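Local coordinates for isomaltose glucohydrolase (Kribbella flavida, PDB 5Z3E), which hydrolyses the alpha-1,6-glucosidic linkage of isomaltose from its non-reducing end, releasing beta-D-glucose and D-glucose, at residues 75-86 with 155-166; 248-256 with 283-291. The protein carries 1 engineered substitution. All blocks are in the same frame, centred on the assembly; numbering follows the deposited sequence.

Overall arrangement
The two contacts come one after the other along the chain: contact 1 is complete before contact 2 begins, and all four segments belong to the glycoside hydrolase family 15 part of the protein. Contact 1 pairs helices 74-87 and 151-167, its centre about 10 Å from the centre of the chain, with R75 close to the proposed proton donor E198. Contact 2 lies farther out, its centre about 20 Å from that of the chain, where the hairpin of strands 250-251 and 254-255 rests on helix 283-296. The centres of contacts 1 and 2 are 26 Å apart. Contacts 1 and 2 do not touch, and no helix or strand is common to both. Contact 1 is a buried helix-helix contact beside the active site; contact 2 is a surface contact away from it.

Contact 1 of 2, residues 75-86 with 155-166; sequences RDGSFTAEGISR and MWLWSVVTHAAR
The guanidinium of R166 has CG of R86 over the centre of one face and, on the opposite face, the carbonyl O of T162 in the same helix near the rim; at its edge, in plane, lie OE1 of E82 and OG of S85. R166 grips E82 end-on: NH2 to OE1 at 2.9 Å, from above the carboxylate plane, and NH1 to OE2 at 2.8 Å, on the syn side but tilted out of that plane. The same NH2 donates to S85 OG at 3.0 Å. That hydroxyl also meets the edge of the H163 ring at ND1, 2.7 Å away, a hydrogen bond in which either could be the donor. R86 NE adds a second bond to E82 OE2 (2.8 Å), from the same face as R166 NH1, so E82, R86 and R166 form a salt-bridge network, with OE2 taking a bond from each arginine; R86 also reaches D393 and E394.

These are neighbouring helices of the (alpha/alpha)6 barrel expected of family 15, nearly parallel here at 17° with axes 8.8 Å apart. Between them a water donates to E82 OE1 and S159 O.

Toward the active site the contact turns apolar. In one of its two conformers, with CG anti to the carbonyl carbon (chi1 -59°) and an extended chain beyond, M155 brings SD to 3.4 Å from F79 CE2, an oblique Met-aromatic contact, and to R75 CG as well. The W158 ring meets F79 CE1 with its CH2, the planes 55° apart in an oblique pair, and the same CH2 touches E82 CG. R75 runs on to a salt bridge with D151.

Contact 2 of 2, residues 248-256 with 283-291; sequences EGVVDGHLV and DVAAMTRAA
L255 lays its CB and CG over the hydroxyl of T288, with CG 3.6 Å from OG1, and crosses V284 at about a right angle, its CG 3.9 Å from V284 CG1. The backbone N of L255 donates to the same OG1 at 2.9 Å in a fairly straight bond (162°). OG1 in turn donates to V284 O, one turn back in the helix, at 2.7 Å; T288 N reaches that carbonyl from the opposite face of its plane. The hydroxyl thus relays between a strand N-H and a helix carbonyl, and it can do so because OG1 stands anti to the carbonyl carbon (chi1 -59°), beside the backbone N. A valine in place of T288 would probably leave the L255 N-H without this acceptor and remove the one hydrogen bond that joins hairpin to helix here.

The turn itself is type I', from V251 to H254, and its G253 sits close against the helix. G253 O comes 3.2 Å from M287 CB and makes a CA-H...O contact with V284 CA. The backbone angles of G253 suit glycine, since a CB would be jammed against the carbonyl O of D252.

With CG between the backbone N and the carbonyl carbon (chi1 56°), the H254 ring lies between V251 O, over the centre of one face, and A291 CB on the opposite face, offset toward the rim. ND1 donates to L255 O at 2.8 Å, in the ring plane but from above the carbonyl plane, which helps set the ring's rotation.

Past these residues L255 also touches C271 and H254 touches V264, both in loops, while R289 carries helix 283-296 on to N326 and L327 of helix 317-329, placing the helix between the two-stranded hairpin and that neighbour.

Contact 1 of 2, residues 75-86 with 155-166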
ATOM      1  N   ARG A  75       2.188  -5.315   0.363  1.00  7.35           N
ATOM      2  CA  ARG A  75       1.457  -4.061   0.132  1.00  7.78           C
ATOM      3  C   ARG A  75       0.006  -4.210   0.580  1.00  7.35           C
ATOM      4  O   ARG A  75      -0.460  -3.542   1.502  1.00  7.95           O
ATOM      5  CB  ARG A  75       1.581  -3.667  -1.335  1.00  8.01           C
ATOM      6  CG  ARG A  75       0.655  -2.562  -1.783  1.00  8.11           C
ATOM      7  CD  ARG A  75       0.955  -2.115  -3.196  1.00  8.61           C
ATOM      8  NE  ARG A  75       0.758  -3.173  -4.149  1.00 10.14           N
ATOM      9  CZ  ARG A  75       1.723  -3.819  -4.812  1.00 13.05           C
ATOM     10  NH1 ARG A  75       1.393  -4.841  -5.571  1.00 18.23           N
ATOM     11  NH2 ARG A  75       2.971  -3.418  -4.732  1.00 15.01           N
ATOM     12  N   ASP A  76      -0.714  -5.131  -0.066  1.00  7.79           N
ATOM     13  CA  ASP A  76      -2.114  -5.329   0.286  1.00  7.97           C
ATOM     14  C   ASP A  76      -2.237  -5.661   1.762  1.00  7.81           C
ATOM     15  O   ASP A  76      -3.119  -5.178   2.468  1.00  8.35           O
ATOM     16  CB  ASP A  76      -2.734  -6.481  -0.503  1.00  8.75           C
ATOM     17  CG  ASP A  76      -2.775  -6.269  -2.001  1.00  9.15           C
ATOM     18  OD1 ASP A  76      -1.709  -5.927  -2.551  1.00  9.20           O
ATOM     19  OD2 ASP A  76      -3.862  -6.470  -2.600  1.00 10.18           O
ATOM     20  N   GLY A  77      -1.367  -6.559   2.234  1.00  7.76           N
ATOM     21  CA  GLY A  77      -1.487  -7.052   3.588  1.00  7.84           C
ATOM     22  C   GLY A  77      -1.237  -6.000   4.647  1.00  7.42           C
ATOM     23  O   GLY A  77      -1.892  -6.001   5.686  1.00  8.15           O
ATOM     24  N   SER A  78      -0.293  -5.099   4.391  1.00  7.41           N
ATOM     25  CA  SER A  78       0.032  -4.066   5.356  1.00  7.76           C
ATOM     26  C   SER A  78      -1.094  -3.041   5.513  1.00  7.66           C
ATOM     27  O   SER A  78      -1.437  -2.652   6.625  1.00  8.11           O
ATOM     28  CB  SER A  78       1.327  -3.367   4.963  1.00  8.42           C
ATOM     29  OG  SER A  78       2.442  -4.231   5.089  1.00 10.03           O
ATOM     30  N   PHE A  79      -1.689  -2.610   4.393  1.00  7.93           N
ATOM     31  CA  PHE A  79      -2.841  -1.725   4.506  1.00  8.50           C
ATOM     32  C   PHE A  79      -4.034  -2.443   5.131  1.00  8.25           C
ATOM     33  O   PHE A  79      -4.777  -1.857   5.909  1.00  9.34           O
ATOM     34  CB  PHE A  79      -3.212  -1.116   3.155  1.00  8.28           C
ATOM     35  CG  PHE A  79      -2.345   0.033   2.744  1.00  8.51           C
ATOM     36  CD1 PHE A  79      -2.404   1.251   3.406  1.00  9.19           C
ATOM     37  CD2 PHE A  79      -1.533  -0.055   1.626  1.00 11.09           C
ATOM     38  CE1 PHE A  79      -1.630   2.327   2.996  1.00 10.66           C
ATOM     39  CE2 PHE A  79      -0.820   1.035   1.183  1.00 13.85           C
ATOM     40  CZ  PHE A  79      -0.834   2.214   1.901  1.00 13.01           C
ATOM     41  N   THR A  80      -4.235  -3.714   4.781  1.00  8.26           N
ATOM     42  CA  THR A  80      -5.272  -4.514   5.399  1.00  8.65           C
ATOM     43  C   THR A  80      -5.069  -4.560   6.902  1.00  8.33           C
ATOM     44  O   THR A  80      -5.996  -4.334   7.688  1.00  9.06           O
ATOM     45  CB  THR A  80      -5.332  -5.921   4.768  1.00  9.06           C
ATOM     46  OG1 THR A  80      -5.635  -5.814   3.371  1.00 10.42           O
ATOM     47  CG2 THR A  80      -6.377  -6.792   5.393  1.00  9.99           C
ATOM     48  N   ALA A  81      -3.836  -4.859   7.319  1.00  8.03           N
ATOM     49  CA  ALA A  81      -3.507  -4.939   8.728  1.00  8.31           C
ATOM     50  C   ALA A  81      -3.732  -3.633   9.457  1.00  7.85           C
ATOM     51  O   ALA A  81      -4.145  -3.623  10.617  1.00  8.28           O
ATOM     52  CB  ALA A  81      -2.052  -5.386   8.902  1.00  8.31           C
ATOM     53  N   GLU A  82      -3.437  -2.500   8.806  1.00  8.07           N
ATOM     54  CA  GLU A  82      -3.668  -1.197   9.417  1.00  8.20           C
ATOM     55  C   GLU A  82      -5.158  -0.951   9.624  1.00  8.25           C
ATOM     56  O   GLU A  82      -5.556  -0.441  10.675  1.00  8.87           O
ATOM     57  CB  GLU A  82      -3.021  -0.098   8.561  1.00  8.11           C
ATOM     58  CG  GLU A  82      -3.338   1.317   8.998  1.00  8.60           C
ATOM     59  CD  GLU A  82      -2.842   1.757  10.367  1.00  8.52           C
ATOM     60  OE1 GLU A  82      -2.201   0.975  11.099  1.00  8.74           O
ATOM     61  OE2 GLU A  82      -3.134   2.944  10.700  1.00  9.12           O
ATOM     62  N   GLY A  83      -5.986  -1.292   8.647  1.00  8.65           N
ATOM     63  CA  GLY A  83      -7.428  -1.179   8.851  1.00  9.14           C
ATOM     64  C   GLY A  83      -7.921  -2.020   9.998  1.00  9.19           C
ATOM     65  O   GLY A  83      -8.732  -1.580  10.812  1.00  9.87           O
ATOM     66  N   ILE A  84      -7.416  -3.258  10.100  1.00  8.88           N
ATOM     67  CA  ILE A  84      -7.814  -4.164  11.161  1.00  9.55           C
ATOM     68  C   ILE A  84      -7.336  -3.667  12.527  1.00  9.31           C
ATOM     69  O   ILE A  84      -8.050  -3.772  13.530  1.00 10.33           O
ATOM     70  CB  ILE A  84      -7.299  -5.586  10.848  1.00 10.03           C
ATOM     71  CG1 ILE A  84      -8.016  -6.177   9.626  1.00 10.54           C
ATOM     72  CG2 ILE A  84      -7.382  -6.512  12.053  1.00 11.50           C
ATOM     73  CD1 ILE A  84      -9.519  -6.425   9.819  1.00 11.65           C
ATOM     74  N   SER A  85      -6.119  -3.132  12.577  1.00  9.33           N
ATOM     75  CA  SER A  85      -5.572  -2.586  13.806  1.00  9.41           C
ATOM     76  C   SER A  85      -6.386  -1.391  14.293  1.00  9.47           C
ATOM     77  O   SER A  85      -6.709  -1.280  15.482  1.00 10.30           O
ATOM     78  CB  SER A  85      -4.112  -2.184  13.581  1.00  9.29           C
ATOM     79  OG  SER A  85      -3.571  -1.601  14.748  1.00  9.49           O
ATOM     80  N   ARG A  86      -6.769  -0.507  13.375  1.00  9.63           N
ATOM     81  CA  ARG A  86      -7.654   0.614  13.717  1.00 10.21           C
ATOM     82  C   ARG A  86      -8.999   0.145  14.202  1.00 10.60           C
ATOM     83  O   ARG A  86      -9.572   0.720  15.127  1.00 12.02           O
ATOM     84  CB  ARG A  86      -7.816   1.532  12.507  1.00 10.63           C
ATOM     85  CG  ARG A  86      -6.611   2.403  12.218  1.00  9.71           C
ATOM     86  CD  ARG A  86      -6.742   3.086  10.885  1.00 10.08           C
ATOM     87  NE  ARG A  86      -5.731   4.093  10.597  1.00 10.00           N
ATOM     88  CZ  ARG A  86      -5.927   5.403  10.526  1.00 11.31           C
ATOM     89  NH1 ARG A  86      -7.091   5.937  10.833  1.00 14.19           N
ATOM     90  NH2 ARG A  86      -4.944   6.188  10.122  1.00 11.96           N
ATOM     91  N   MET A 155       6.183  -0.571   3.280  0.65  6.50           N
ATOM     92  CA  MET A 155       4.856  -0.539   3.865  0.65  6.54           C
ATOM     93  C   MET A 155       4.793  -1.378   5.117  0.65  6.27           C
ATOM     94  O   MET A 155       4.153  -0.987   6.099  0.65  6.63           O
ATOM     95  CB  MET A 155       3.810  -0.991   2.860  0.65  6.98           C
ATOM     96  CG  MET A 155       3.784  -0.139   1.621  0.65  6.93           C
ATOM     97  SD  MET A 155       2.244  -0.364   0.763  0.65  7.91           S
ATOM     98  CE  MET A 155       2.544   0.519  -0.761  0.65  7.59           C
ATOM     99  N   TRP A 156       5.430  -2.553   5.118  1.00  6.42           N
ATOM    100  CA  TRP A 156       5.327  -3.400   6.293  1.00  6.43           C
ATOM    101  C   TRP A 156       5.956  -2.718   7.504  1.00  6.31           C
ATOM    102  O   TRP A 156       5.391  -2.724   8.599  1.00  6.50           O
ATOM    103  CB  TRP A 156       5.955  -4.776   6.075  1.00  6.63           C
ATOM    104  CG  TRP A 156       5.767  -5.597   7.322  1.00  6.43           C
ATOM    105  CD1 TRP A 156       4.582  -5.939   7.873  1.00  6.84           C
ATOM    106  CD2 TRP A 156       6.768  -6.036   8.247  1.00  6.54           C
ATOM    107  NE1 TRP A 156       4.756  -6.593   9.055  1.00  7.07           N
ATOM    108  CE2 TRP A 156       6.092  -6.657   9.320  1.00  6.86           C
ATOM    109  CE3 TRP A 156       8.169  -5.979   8.272  1.00  7.46           C
ATOM    110  CZ2 TRP A 156       6.775  -7.251  10.388  1.00  7.55           C
ATOM    111  CZ3 TRP A 156       8.827  -6.563   9.339  1.00  8.66           C
ATOM    112  CH2 TRP A 156       8.130  -7.191  10.380  1.00  8.28           C
ATOM    113  N   LEU A 157       7.139  -2.112   7.326  1.00  6.27           N
ATOM    114  CA  LEU A 157       7.762  -1.394   8.429  1.00  6.23           C
ATOM    115  C   LEU A 157       6.828  -0.327   8.983  1.00  6.19           C
ATOM    116  O   LEU A 157       6.659  -0.189  10.202  1.00  6.81           O
ATOM    117  CB  LEU A 157       9.063  -0.759   7.970  1.00  6.41           C
ATOM    118  CG  LEU A 157      10.204  -1.735   7.678  1.00  6.81           C
ATOM    119  CD1 LEU A 157      11.417  -0.938   7.215  1.00  8.03           C
ATOM    120  CD2 LEU A 157      10.566  -2.592   8.884  1.00  7.27           C
ATOM    121  N   TRP A 158       6.236   0.479   8.100  1.00  6.21           N
ATOM    122  CA  TRP A 158       5.268   1.472   8.541  1.00  6.50           C
ATOM    123  C   TRP A 158       4.133   0.827   9.320  1.00  6.31           C
ATOM    124  O   TRP A 158       3.734   1.291  10.399  1.00  6.93           O
ATOM    125  CB  TRP A 158       4.739   2.260   7.324  1.00  7.13           C
ATOM    126  CG  TRP A 158       3.445   2.965   7.573  1.00  7.52           C
ATOM    127  CD1 TRP A 158       3.234   4.111   8.287  1.00  8.98           C
ATOM    128  CD2 TRP A 158       2.137   2.500   7.178  1.00  7.87           C
ATOM    129  NE1 TRP A 158       1.885   4.385   8.340  1.00  9.10           N
ATOM    130  CE2 TRP A 158       1.202   3.416   7.671  1.00  8.58           C
ATOM    131  CE3 TRP A 158       1.683   1.423   6.419  1.00  8.32           C
ATOM    132  CZ2 TRP A 158      -0.185   3.270   7.442  1.00  9.48           C
ATOM    133  CZ3 TRP A 158       0.334   1.277   6.179  1.00  9.30           C
ATOM    134  CH2 TRP A 158      -0.575   2.205   6.688  1.00  9.62           C
ATOM    135  N   SER A 159       3.579  -0.249   8.785  1.00  6.37           N
ATOM    136  CA  SER A 159       2.419  -0.895   9.379  0.76  6.55           C
ATOM    137  C   SER A 159       2.714  -1.448  10.770  1.00  6.42           C
ATOM    138  O   SER A 159       1.933  -1.256  11.712  1.00  6.98           O
ATOM    139  CB  SER A 159       1.915  -1.983   8.442  0.76  6.94           C
ATOM    140  OG  SER A 159       0.904  -2.763   9.003  0.76  7.30           O
ATOM    141  N   VAL A 160       3.808  -2.178  10.910  1.00  6.45           N
ATOM    142  CA  VAL A 160       4.082  -2.835  12.187  1.00  6.59           C
ATOM    143  C   VAL A 160       4.405  -1.807  13.264  1.00  6.41           C
ATOM    144  O   VAL A 160       3.951  -1.935  14.401  1.00  7.10           O
ATOM    145  CB  VAL A 160       5.158  -3.948  12.032  1.00  6.74           C
ATOM    146  CG1 VAL A 160       6.553  -3.419  11.755  1.00  7.00           C
ATOM    147  CG2 VAL A 160       5.156  -4.841  13.259  1.00  7.45           C
ATOM    148  N   VAL A 161       5.162  -0.761  12.924  1.00  6.60           N
ATOM    149  CA  VAL A 161       5.454   0.290  13.893  1.00  6.94           C
ATOM    150  C   VAL A 161       4.173   0.982  14.312  1.00  7.10           C
ATOM    151  O   VAL A 161       3.947   1.254  15.502  1.00  7.76           O
ATOM    152  CB  VAL A 161       6.474   1.279  13.312  1.00  7.40           C
ATOM    153  CG1 VAL A 161       6.605   2.514  14.205  1.00  8.83           C
ATOM    154  CG2 VAL A 161       7.833   0.617  13.152  1.00  8.33           C
ATOM    155  N   THR A 162       3.320   1.303  13.352  1.00  7.16           N
ATOM    156  CA  THR A 162       2.076   2.026  13.639  1.00  7.83           C
ATOM    157  C   THR A 162       1.173   1.193  14.534  1.00  7.88           C
ATOM    158  O   THR A 162       0.563   1.706  15.491  1.00  8.74           O
ATOM    159  CB  THR A 162       1.376   2.413  12.327  1.00  8.01           C
ATOM    160  OG1 THR A 162       2.241   3.251  11.572  1.00  8.27           O
ATOM    161  CG2 THR A 162       0.087   3.168  12.567  1.00  9.46           C
ATOM    162  N   HIS A 163       1.066  -0.103  14.253  1.00  7.54           N
ATOM    163  CA  HIS A 163       0.271  -1.017  15.065  1.00  7.97           C
ATOM    164  C   HIS A 163       0.788  -1.097  16.495  1.00  7.90           C
ATOM    165  O   HIS A 163       0.024  -1.025  17.453  1.00  8.78           O
ATOM    166  CB  HIS A 163       0.293  -2.387  14.393  1.00  7.94           C
ATOM    167  CG  HIS A 163      -0.357  -3.458  15.189  1.00  7.88           C
ATOM    168  ND1 HIS A 163      -1.703  -3.422  15.514  1.00  8.62           N
ATOM    169  CD2 HIS A 163       0.169  -4.583  15.725  1.00  7.94           C
ATOM    170  CE1 HIS A 163      -1.947  -4.510  16.216  1.00  8.84           C
ATOM    171  NE2 HIS A 163      -0.841  -5.234  16.365  1.00  8.73           N
ATOM    172  N   ALA A 164       2.105  -1.267  16.644  1.00  8.18           N
ATOM    173  CA  ALA A 164       2.669  -1.371  17.968  1.00  8.64           C
ATOM    174  C   ALA A 164       2.472  -0.104  18.773  1.00  9.20           C
ATOM    175  O   ALA A 164       2.220  -0.162  19.987  1.00 10.75           O
ATOM    176  CB  ALA A 164       4.140  -1.742  17.896  1.00  9.04           C
ATOM    177  N   ALA A 165       2.599   1.047  18.139  1.00  9.30           N
ATOM    178  CA  ALA A 165       2.363   2.307  18.843  1.00 10.79           C
ATOM    179  C   ALA A 165       0.913   2.429  19.260  1.00 10.94           C
ATOM    180  O   ALA A 165       0.612   2.856  20.380  1.00 13.19           O
ATOM    181  CB  ALA A 165       2.758   3.484  17.961  1.00 11.94           C
ATOM    182  N   ARG A 166      -0.015   2.067  18.381  1.00 10.03           N
ATOM    183  CA  ARG A 166      -1.439   2.197  18.668  1.00 10.58           C
ATOM    184  C   ARG A 166      -1.832   1.378  19.881  1.00 10.72           C
ATOM    185  O   ARG A 166      -2.633   1.819  20.704  1.00 12.52           O
ATOM    186  CB  ARG A 166      -2.239   1.745  17.449  1.00 10.20           C
ATOM    187  CG  ARG A 166      -3.747   1.775  17.650  1.00 10.64           C
ATOM    188  CD  ARG A 166      -4.503   1.410  16.381  1.00 10.77           C
ATOM    189  NE  ARG A 166      -4.313   2.454  15.368  1.00 10.55           N
ATOM    190  CZ  ARG A 166      -3.647   2.336  14.221  1.00  9.85           C
ATOM    191  NH1 ARG A 166      -3.465   3.400  13.468  1.00  9.71           N
ATOM    192  NH2 ARG A 166      -3.155   1.175  13.827  1.00  9.77           N
TER
HETATM  193  O   HOH W   1      -0.657  -1.192  10.792  1.00  9.07           O

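Contact 2 of 2, residues 248-256 with 283-291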
ATOM      1  N   GLU A 248      13.664  15.367  -8.907  1.00  7.01           N
ATOM      2  CA  GLU A 248      13.170  14.703 -10.115  1.00  7.33           C
ATOM      3  C   GLU A 248      11.720  14.266 -10.042  1.00  7.18           C
ATOM      4  O   GLU A 248      11.183  13.779 -11.047  1.00  8.34           O
ATOM      5  CB  GLU A 248      14.035  13.470 -10.440  1.00  7.75           C
ATOM      6  CG  GLU A 248      15.498  13.790 -10.622  1.00  9.10           C
ATOM      7  CD  GLU A 248      16.322  12.550 -10.893  1.00  9.35           C
ATOM      8  OE1 GLU A 248      15.884  11.679 -11.645  1.00 10.60           O
ATOM      9  OE2 GLU A 248      17.464  12.488 -10.375  1.00 13.05           O
ATOM     10  N   GLY A 249      11.086  14.406  -8.892  1.00  7.10           N
ATOM     11  CA  GLY A 249       9.751  13.896  -8.655  1.00  7.35           C
ATOM     12  C   GLY A 249       8.670  14.921  -8.411  1.00  7.16           C
ATOM     13  O   GLY A 249       7.579  14.537  -7.996  1.00  7.85           O
ATOM     14  N   VAL A 250       8.952  16.192  -8.716  1.00  7.83           N
ATOM     15  CA  VAL A 250       7.989  17.274  -8.573  1.00  8.38           C
ATOM     16  C   VAL A 250       8.020  18.098  -9.840  1.00  8.60           C
ATOM     17  O   VAL A 250       9.094  18.557 -10.256  1.00  9.85           O
ATOM     18  CB  VAL A 250       8.305  18.177  -7.355  1.00  9.04           C
ATOM     19  CG1 VAL A 250       7.319  19.333  -7.264  1.00 10.75           C
ATOM     20  CG2 VAL A 250       8.284  17.381  -6.075  1.00 10.04           C
ATOM     21  N   VAL A 251       6.859  18.318 -10.460  1.00  8.25           N
ATOM     22  CA  VAL A 251       6.749  19.113 -11.658  1.00  9.53           C
ATOM     23  C   VAL A 251       5.509  19.984 -11.500  1.00  8.84           C
ATOM     24  O   VAL A 251       4.477  19.497 -11.076  1.00  9.04           O
ATOM     25  CB  VAL A 251       6.560  18.175 -12.913  1.00 13.16           C
ATOM     26  CG1 VAL A 251       6.280  18.945 -14.172  1.00 15.76           C
ATOM     27  CG2 VAL A 251       7.743  17.238 -13.038  1.00 13.49           C
ATOM     28  N   ASP A 252       5.618  21.264 -11.838  1.00  9.51           N
ATOM     29  CA  ASP A 252       4.474  22.166 -11.759  1.00 10.36           C
ATOM     30  C   ASP A 252       3.818  22.119 -10.386  1.00 10.03           C
ATOM     31  O   ASP A 252       2.604  22.240 -10.238  1.00 11.46           O
ATOM     32  CB  ASP A 252       3.468  21.856 -12.883  1.00 11.66           C
ATOM     33  CG  ASP A 252       4.067  21.997 -14.270  1.00 12.92           C
ATOM     34  OD1 ASP A 252       4.952  22.856 -14.472  1.00 16.10           O
ATOM     35  OD2 ASP A 252       3.674  21.216 -15.151  1.00 13.99           O
ATOM     36  N   GLY A 253       4.644  21.946  -9.353  1.00  9.58           N
ATOM     37  CA  GLY A 253       4.166  21.975  -7.987  1.00  9.97           C
ATOM     38  C   GLY A 253       3.598  20.683  -7.435  1.00  8.35           C
ATOM     39  O   GLY A 253       3.236  20.659  -6.260  1.00  9.01           O
ATOM     40  N   HIS A 254       3.477  19.637  -8.253  1.00  8.43           N
ATOM     41  CA  HIS A 254       2.895  18.385  -7.794  1.00  8.10           C
ATOM     42  C   HIS A 254       3.880  17.236  -7.915  1.00  7.35           C
ATOM     43  O   HIS A 254       4.774  17.237  -8.774  1.00  7.82           O
ATOM     44  CB  HIS A 254       1.591  18.022  -8.558  1.00  8.67           C
ATOM     45  CG  HIS A 254       1.744  17.939 -10.043  1.00  9.13           C
ATOM     46  ND1 HIS A 254       2.285  16.851 -10.702  1.00  9.31           N
ATOM     47  CD2 HIS A 254       1.412  18.819 -11.021  1.00 10.13           C
ATOM     48  CE1 HIS A 254       2.273  17.067 -12.005  1.00  9.99           C
ATOM     49  NE2 HIS A 254       1.765  18.256 -12.225  1.00 10.33           N
ATOM     50  N   LEU A 255       3.704  16.212  -7.086  1.00  7.39           N
ATOM     51  CA  LEU A 255       4.426  14.965  -7.292  1.00  7.25           C
ATOM     52  C   LEU A 255       4.062  14.374  -8.648  1.00  7.06           C
ATOM     53  O   LEU A 255       2.975  14.619  -9.191  1.00  7.83           O
ATOM     54  CB  LEU A 255       4.085  13.968  -6.183  1.00  7.45           C
ATOM     55  CG  LEU A 255       4.499  14.383  -4.764  1.00  7.52           C
ATOM     56  CD1 LEU A 255       3.916  13.429  -3.751  1.00  9.40           C
ATOM     57  CD2 LEU A 255       6.001  14.429  -4.615  1.00  9.00           C
ATOM     58  N   VAL A 256       4.969  13.560  -9.182  1.00  7.25           N
ATOM     59  CA  VAL A 256       4.766  12.842 -10.428  1.00  7.47           C
ATOM     60  C   VAL A 256       4.937  11.351 -10.232  1.00  7.04           C
ATOM     61  O   VAL A 256       5.486  10.883  -9.236  1.00  7.44           O
ATOM     62  CB  VAL A 256       5.664  13.376 -11.551  1.00  7.72           C
ATOM     63  CG1 VAL A 256       5.283  14.808 -11.891  1.00  9.00           C
ATOM     64  CG2 VAL A 256       7.126  13.258 -11.177  1.00  8.46           C
ATOM     65  N   ASP A 283       2.206  22.863   0.140  1.00  8.14           N
ATOM     66  CA  ASP A 283       1.729  23.178  -1.192  1.00  8.39           C
ATOM     67  C   ASP A 283       1.810  21.986  -2.144  1.00  7.91           C
ATOM     68  O   ASP A 283       0.927  21.803  -2.982  1.00  8.61           O
ATOM     69  CB  ASP A 283       2.491  24.354  -1.804  1.00  9.14           C
ATOM     70  CG  ASP A 283       2.271  25.686  -1.120  1.00 10.93           C
ATOM     71  OD1 ASP A 283       1.369  25.813  -0.289  1.00 13.03           O
ATOM     72  OD2 ASP A 283       3.048  26.613  -1.449  1.00 12.20           O
ATOM     73  N   VAL A 284       2.863  21.171  -2.026  1.00  7.79           N
ATOM     74  CA  VAL A 284       2.990  20.025  -2.900  1.00  7.80           C
ATOM     75  C   VAL A 284       1.906  18.994  -2.614  1.00  7.55           C
ATOM     76  O   VAL A 284       1.391  18.338  -3.526  1.00  7.98           O
ATOM     77  CB  VAL A 284       4.402  19.422  -2.817  1.00  8.19           C
ATOM     78  CG1 VAL A 284       4.487  18.065  -3.522  1.00  9.55           C
ATOM     79  CG2 VAL A 284       5.410  20.409  -3.409  1.00  9.31           C
ATOM     80  N   ALA A 285       1.516  18.855  -1.345  1.00  7.65           N
ATOM     81  CA  ALA A 285       0.409  17.976  -1.010  1.00  8.09           C
ATOM     82  C   ALA A 285      -0.882  18.462  -1.661  1.00  7.94           C
ATOM     83  O   ALA A 285      -1.614  17.685  -2.276  1.00  8.33           O
ATOM     84  CB  ALA A 285       0.264  17.867   0.485  1.00  8.70           C
ATOM     85  N   ALA A 286      -1.186  19.746  -1.498  1.00  8.28           N
ATOM     86  CA  ALA A 286      -2.408  20.312  -2.060  1.00  8.50           C
ATOM     87  C   ALA A 286      -2.407  20.166  -3.575  1.00  8.21           C
ATOM     88  O   ALA A 286      -3.422  19.795  -4.177  1.00  9.15           O
ATOM     89  CB  ALA A 286      -2.540  21.760  -1.633  1.00  9.92           C
ATOM     90  N   MET A 287      -1.292  20.485  -4.215  0.53  8.07           N
ATOM     91  CA  MET A 287      -1.235  20.427  -5.667  0.53  8.37           C
ATOM     92  C   MET A 287      -1.341  18.997  -6.162  0.53  8.25           C
ATOM     93  O   MET A 287      -1.917  18.737  -7.231  0.53  9.29           O
ATOM     94  CB  MET A 287       0.034  21.082  -6.171  0.53  8.69           C
ATOM     95  CG  MET A 287       0.051  22.625  -5.969  0.53 11.58           C
ATOM     96  SD  MET A 287      -1.044  23.529  -6.911  0.53 14.77           S
ATOM     97  CE  MET A 287      -0.756  22.755  -8.294  0.53 11.39           C
ATOM     98  N   THR A 288      -0.778  18.046  -5.421  1.00  7.96           N
ATOM     99  CA  THR A 288      -0.877  16.641  -5.790  1.00  7.95           C
ATOM    100  C   THR A 288      -2.294  16.115  -5.649  1.00  7.95           C
ATOM    101  O   THR A 288      -2.794  15.427  -6.543  1.00  8.75           O
ATOM    102  CB  THR A 288       0.116  15.792  -4.969  1.00  7.98           C
ATOM    103  OG1 THR A 288       1.448  16.259  -5.214  1.00  8.12           O
ATOM    104  CG2 THR A 288       0.061  14.340  -5.361  1.00  9.33           C
ATOM    105  N   ARG A 289      -2.960  16.440  -4.538  1.00  8.12           N
ATOM    106  CA  ARG A 289      -4.363  16.044  -4.409  1.00  8.54           C
ATOM    107  C   ARG A 289      -5.179  16.627  -5.556  1.00  8.89           C
ATOM    108  O   ARG A 289      -6.031  15.946  -6.118  1.00  9.95           O
ATOM    109  CB  ARG A 289      -4.952  16.481  -3.072  1.00  9.03           C
ATOM    110  CG  ARG A 289      -4.373  15.777  -1.865  1.00  9.03           C
ATOM    111  CD  ARG A 289      -5.162  16.072  -0.589  1.00  9.50           C
ATOM    112  NE  ARG A 289      -5.264  17.489  -0.285  1.00 10.14           N
ATOM    113  CZ  ARG A 289      -4.406  18.174   0.442  1.00 10.31           C
ATOM    114  NH1 ARG A 289      -3.380  17.588   1.052  1.00 10.63           N
ATOM    115  NH2 ARG A 289      -4.558  19.496   0.549  1.00 12.90           N
ATOM    116  N   ALA A 290      -4.936  17.897  -5.891  1.00  9.14           N
ATOM    117  CA  ALA A 290      -5.694  18.548  -6.958  1.00 10.30           C
ATOM    118  C   ALA A 290      -5.425  17.922  -8.306  1.00  9.79           C
ATOM    119  O   ALA A 290      -6.349  17.776  -9.127  1.00 10.55           O
ATOM    120  CB  ALA A 290      -5.381  20.057  -6.978  1.00 11.61           C
ATOM    121  N   ALA A 291      -4.173  17.563  -8.574  1.00  9.28           N
ATOM    122  CA  ALA A 291      -3.813  16.962  -9.863  1.00  9.66           C
ATOM    123  C   ALA A 291      -4.413  15.583 -10.012  1.00  9.46           C
ATOM    124  O   ALA A 291      -4.915  15.213 -11.076  1.00 10.21           O
ATOM    125  CB  ALA A 291      -2.321  16.936 -10.020  1.00 10.64           C
TER